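Local coordinates for protein NAD-dependent aldehyde dehydrogenase (Burkholderia multivorans, PDB 5UJU) that probably oxidises aldehydes to carboxylic acids with NAD as the electron acceptor, as other members of the aldehyde dehydrogenase family do, at residues Pro193-Arg205 with Asn552-Pro565. Residues are numbered along the deposited sequence; the frame is centred on the assembly and turned at random.
Sequences PLAMQKRYTIVPR and NRFRVVQSRVHVAP. With EDO (1,2-ethanediol), chain I.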
# COMPACT_ATOMS: atom_id res chain seq x y z
N PRO A 193 -1.31 37.60 7.96
CA PRO A 193 -1.43 36.22 7.46
C PRO A 193 -1.00 35.22 8.52
O PRO A 193 -0.12 35.48 9.34
CB PRO A 193 -0.50 36.20 6.25
CG PRO A 193 0.45 37.34 6.46
CD PRO A 193 -0.35 38.39 7.17
N LEU A 194 -1.63 34.05 8.49
CA LEU A 194 -1.09 32.92 9.23
C LEU A 194 0.13 32.41 8.49
O LEU A 194 0.05 32.07 7.30
CB LEU A 194 -2.13 31.81 9.37
CG LEU A 194 -3.51 32.16 9.93
CD1 LEU A 194 -4.34 30.89 9.96
CD2 LEU A 194 -3.41 32.77 11.31
N ALA A 195 1.27 32.36 9.17
CA ALA A 195 2.50 31.90 8.56
C ALA A 195 3.12 30.85 9.47
O ALA A 195 3.34 31.10 10.66
CB ALA A 195 3.47 33.06 8.33
N MET A 196 3.38 29.67 8.92
CA MET A 196 3.98 28.59 9.67
C MET A 196 5.07 27.95 8.83
O MET A 196 5.01 27.94 7.60
CB MET A 196 2.95 27.52 10.06
CG MET A 196 1.70 28.08 10.70
SD MET A 196 0.73 26.76 11.43
CE MET A 196 1.68 26.46 12.92
N GLN A 197 6.07 27.40 9.50
CA GLN A 197 7.03 26.55 8.83
C GLN A 197 6.68 25.09 9.11
O GLN A 197 6.53 24.70 10.28
CB GLN A 197 8.46 26.83 9.26
CG GLN A 197 9.43 26.24 8.27
CD GLN A 197 10.84 26.20 8.78
OE1 GLN A 197 11.08 26.23 9.98
NE2 GLN A 197 11.79 26.14 7.86
N LYS A 198 6.53 24.32 8.05
CA LYS A 198 6.30 22.89 8.16
C LYS A 198 7.62 22.18 7.98
O LYS A 198 8.46 22.60 7.18
CB LYS A 198 5.29 22.41 7.11
CG LYS A 198 4.02 23.25 6.97
CD LYS A 198 3.21 23.24 8.27
CE LYS A 198 1.90 24.03 8.14
NZ LYS A 198 0.88 23.32 7.31
N ARG A 199 7.81 21.09 8.71
CA ARG A 199 8.98 20.25 8.57
C ARG A 199 8.50 18.82 8.41
O ARG A 199 7.57 18.39 9.09
CB ARG A 199 9.91 20.41 9.79
CG ARG A 199 11.04 19.40 9.94
CD ARG A 199 11.86 19.73 11.20
NE ARG A 199 12.76 18.66 11.64
CZ ARG A 199 13.46 18.70 12.77
NH1 ARG A 199 13.38 19.75 13.57
NH2 ARG A 199 14.26 17.69 13.09
N TYR A 200 9.09 18.08 7.47
CA TYR A 200 8.66 16.72 7.18
C TYR A 200 9.85 15.78 7.35
O TYR A 200 10.87 15.93 6.66
CB TYR A 200 8.07 16.61 5.77
CG TYR A 200 6.95 17.61 5.53
CD1 TYR A 200 5.65 17.33 5.93
CD2 TYR A 200 7.21 18.84 4.92
CE1 TYR A 200 4.63 18.25 5.72
CE2 TYR A 200 6.19 19.76 4.71
CZ TYR A 200 4.91 19.46 5.11
OH TYR A 200 3.89 20.36 4.91
N THR A 201 9.70 14.81 8.24
CA THR A 201 10.73 13.83 8.52
C THR A 201 10.27 12.49 7.96
O THR A 201 9.16 12.04 8.27
CB THR A 201 10.99 13.73 10.02
OG1 THR A 201 11.33 15.03 10.53
CG2 THR A 201 12.11 12.74 10.33
N ILE A 202 11.10 11.87 7.13
CA ILE A 202 10.80 10.54 6.60
C ILE A 202 11.19 9.50 7.65
O ILE A 202 12.36 9.42 8.04
CB ILE A 202 11.54 10.27 5.28
CG1 ILE A 202 11.28 11.39 4.27
CG2 ILE A 202 11.14 8.92 4.71
CD1 ILE A 202 9.89 11.50 3.88
N VAL A 203 10.24 8.69 8.07
CA VAL A 203 10.43 7.71 9.12
C VAL A 203 10.23 6.31 8.55
O VAL A 203 9.17 6.01 7.99
CB VAL A 203 9.49 7.96 10.31
CG1 VAL A 203 9.71 6.93 11.40
CG2 VAL A 203 9.71 9.38 10.86
N PRO A 204 11.23 5.43 8.62
CA PRO A 204 11.02 4.03 8.22
C PRO A 204 10.01 3.36 9.13
O PRO A 204 9.72 3.83 10.23
CB PRO A 204 12.41 3.40 8.40
CG PRO A 204 13.34 4.56 8.47
CD PRO A 204 12.60 5.66 9.10
N ARG A 205 9.43 2.26 8.63
CA ARG A 205 8.51 1.48 9.46
C ARG A 205 9.24 0.80 10.63
O ARG A 205 8.72 0.76 11.74
CB ARG A 205 7.80 0.44 8.59
CG ARG A 205 6.79 1.07 7.65
CD ARG A 205 5.58 1.58 8.42
NE ARG A 205 4.47 1.83 7.51
CZ ARG A 205 3.20 1.90 7.87
NH1 ARG A 205 2.86 1.76 9.15
NH2 ARG A 205 2.27 2.11 6.94
N ASN A 552 4.42 2.40 1.05
CA ASN A 552 4.01 2.18 2.43
C ASN A 552 5.17 1.79 3.35
O ASN A 552 4.94 1.54 4.53
CB ASN A 552 2.94 1.09 2.50
CG ASN A 552 1.85 1.41 3.50
OD1 ASN A 552 1.81 2.51 4.06
ND2 ASN A 552 0.97 0.45 3.73
N ARG A 553 6.39 1.67 2.83
CA ARG A 553 7.50 1.19 3.66
C ARG A 553 8.16 2.30 4.47
O ARG A 553 9.03 2.01 5.31
CB ARG A 553 8.56 0.50 2.79
CG ARG A 553 7.98 -0.66 1.92
CD ARG A 553 9.08 -1.40 1.17
NE ARG A 553 8.53 -2.41 0.26
CZ ARG A 553 8.60 -3.72 0.44
NH1 ARG A 553 9.22 -4.24 1.50
NH2 ARG A 553 8.04 -4.53 -0.46
N PHE A 554 7.77 3.55 4.25
CA PHE A 554 8.18 4.68 5.08
C PHE A 554 6.92 5.46 5.40
O PHE A 554 5.89 5.30 4.74
CB PHE A 554 9.20 5.60 4.35
CG PHE A 554 8.62 6.26 3.14
CD1 PHE A 554 8.06 7.54 3.22
CD2 PHE A 554 8.56 5.59 1.93
CE1 PHE A 554 7.49 8.14 2.11
CE2 PHE A 554 7.98 6.18 0.81
CZ PHE A 554 7.45 7.46 0.90
N ARG A 555 7.02 6.30 6.43
CA ARG A 555 5.96 7.24 6.77
C ARG A 555 6.58 8.63 6.88
O ARG A 555 7.81 8.79 6.84
CB ARG A 555 5.22 6.84 8.06
CG ARG A 555 4.61 5.43 8.06
CD ARG A 555 3.27 5.33 7.28
NE ARG A 555 3.48 5.43 5.84
CZ ARG A 555 2.62 5.97 4.99
NH1 ARG A 555 1.48 6.47 5.43
NH2 ARG A 555 2.92 6.04 3.69
N VAL A 556 5.73 9.65 6.98
CA VAL A 556 6.16 11.04 7.11
C VAL A 556 5.59 11.60 8.41
O VAL A 556 4.36 11.61 8.60
CB VAL A 556 5.71 11.90 5.91
CG1 VAL A 556 6.27 13.30 6.01
CG2 VAL A 556 6.15 11.24 4.61
N VAL A 557 6.47 12.05 9.30
CA VAL A 557 6.08 12.69 10.56
C VAL A 557 6.39 14.18 10.43
O VAL A 557 7.55 14.57 10.24
CB VAL A 557 6.81 12.08 11.77
CG1 VAL A 557 6.57 12.94 13.03
CG2 VAL A 557 6.33 10.64 12.02
N GLN A 558 5.37 15.01 10.52
CA GLN A 558 5.57 16.43 10.31
C GLN A 558 5.54 17.19 11.62
O GLN A 558 5.08 16.71 12.65
CB GLN A 558 4.52 17.00 9.38
CG GLN A 558 3.16 17.11 10.01
CD GLN A 558 2.18 17.80 9.10
OE1 GLN A 558 1.89 17.31 7.99
NE2 GLN A 558 1.69 18.96 9.53
N SER A 559 6.05 18.42 11.55
CA SER A 559 5.91 19.38 12.62
C SER A 559 5.61 20.73 11.99
O SER A 559 5.93 20.97 10.82
CB SER A 559 7.18 19.47 13.49
OG SER A 559 8.28 19.88 12.71
N ARG A 560 4.95 21.58 12.76
CA ARG A 560 4.66 22.94 12.33
C ARG A 560 4.93 23.92 13.47
O ARG A 560 4.73 23.60 14.65
CB ARG A 560 3.20 23.07 11.86
CG ARG A 560 2.19 22.74 12.93
CD ARG A 560 0.77 22.77 12.35
NE ARG A 560 -0.20 22.26 13.30
CZ ARG A 560 -1.52 22.25 13.09
NH1 ARG A 560 -2.03 22.73 11.96
NH2 ARG A 560 -2.32 21.76 14.02
N VAL A 561 5.37 25.12 13.11
CA VAL A 561 5.64 26.17 14.10
C VAL A 561 5.40 27.52 13.42
O VAL A 561 5.66 27.68 12.23
CB VAL A 561 7.07 26.06 14.68
CG1 VAL A 561 8.14 26.33 13.60
CG2 VAL A 561 7.25 26.99 15.87
N HIS A 562 4.87 28.48 14.18
CA HIS A 562 4.68 29.81 13.62
C HIS A 562 6.02 30.46 13.29
O HIS A 562 7.02 30.24 13.97
CB HIS A 562 3.90 30.70 14.59
CG HIS A 562 2.45 30.39 14.65
ND1 HIS A 562 1.54 30.91 13.75
CD2 HIS A 562 1.74 29.61 15.50
CE1 HIS A 562 0.33 30.46 14.04
NE2 HIS A 562 0.42 29.68 15.10
N VAL A 563 6.03 31.25 12.22
CA VAL A 563 7.19 32.02 11.79
C VAL A 563 6.71 33.36 11.25
O VAL A 563 5.50 33.62 11.16
CB VAL A 563 8.04 31.28 10.73
CG1 VAL A 563 8.72 30.06 11.33
CG2 VAL A 563 7.17 30.90 9.55
N ALA A 564 7.66 34.21 10.88
CA ALA A 564 7.27 35.50 10.33
C ALA A 564 6.78 35.34 8.89
O ALA A 564 7.32 34.53 8.13
CB ALA A 564 8.43 36.49 10.38
N PRO A 565 5.77 36.11 8.48
CA PRO A 565 5.29 36.01 7.09
C PRO A 565 6.30 36.64 6.14
O PRO A 565 7.26 37.30 6.55
CB PRO A 565 3.97 36.79 7.11
CG PRO A 565 4.15 37.77 8.23
CD PRO A 565 4.95 37.04 9.28
C1 EDO I . -3.13 25.10 9.83
O1 EDO I . -3.83 23.85 9.84
C2 EDO I . -1.79 24.94 9.12
O2 EDO I . -1.14 23.73 9.54
O HOH W 1 1.33 32.86 12.13
O HOH W 2 9.13 16.60 11.65
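Arg205, just past the end of strand 193-204, reaches across to Asn552, two residues before the start of strand 554-562, and holds it side-on with two nitrogens. Arg205 NE donates to Asn552 O (3.0 Å) nearly along the C=O axis, whereas Arg205 NH2 meets Asn552 OD1 (2.9 Å) from above the amide plane, although OD1 itself lies in the guanidinium plane. A bend at chi2 (-71°) turns the long side chain toward this partner, a reach that suits arginine. Over one face of the guanidinium rests the aliphatic CD of Arg555, 3.4 Å from Arg205 NH2. The like charges lie close, which Asp546 of the second subunit, salt-bridged to Arg555, probably eases.

At the far end of the ladder Met196 and His562 form a non-hydrogen-bonded pair whose side chains diverge. The flexible thioether, bent at chi3 (77°), nevertheless makes a CH-pi contact over the imidazole face: Met196 CE lies 4.1 Å from the centroid of the His562 ring. Met196 CE also packs on Arg560 CG (3.8 Å). Ala195 is small enough to let its CB settle against Pro565 CA (3.7 Å), while Ala195 O accepts from Val563 N (3.1 Å).

Between these ends, strands 193-204 and 554-562 run antiparallel with regular paired hydrogen bonds, such as Val203 N to Arg555 O (2.7 Å). Ser559, Arg560 and Val561 also join a parallel ladder with a strand of the second subunit, as in the oligomerisation arm of aldehyde dehydrogenases. Backbone bonding thus unifies the arm, and Lys198 and Arg555 tie it by salt bridges to Asp530 and Asp546 of the second subunit.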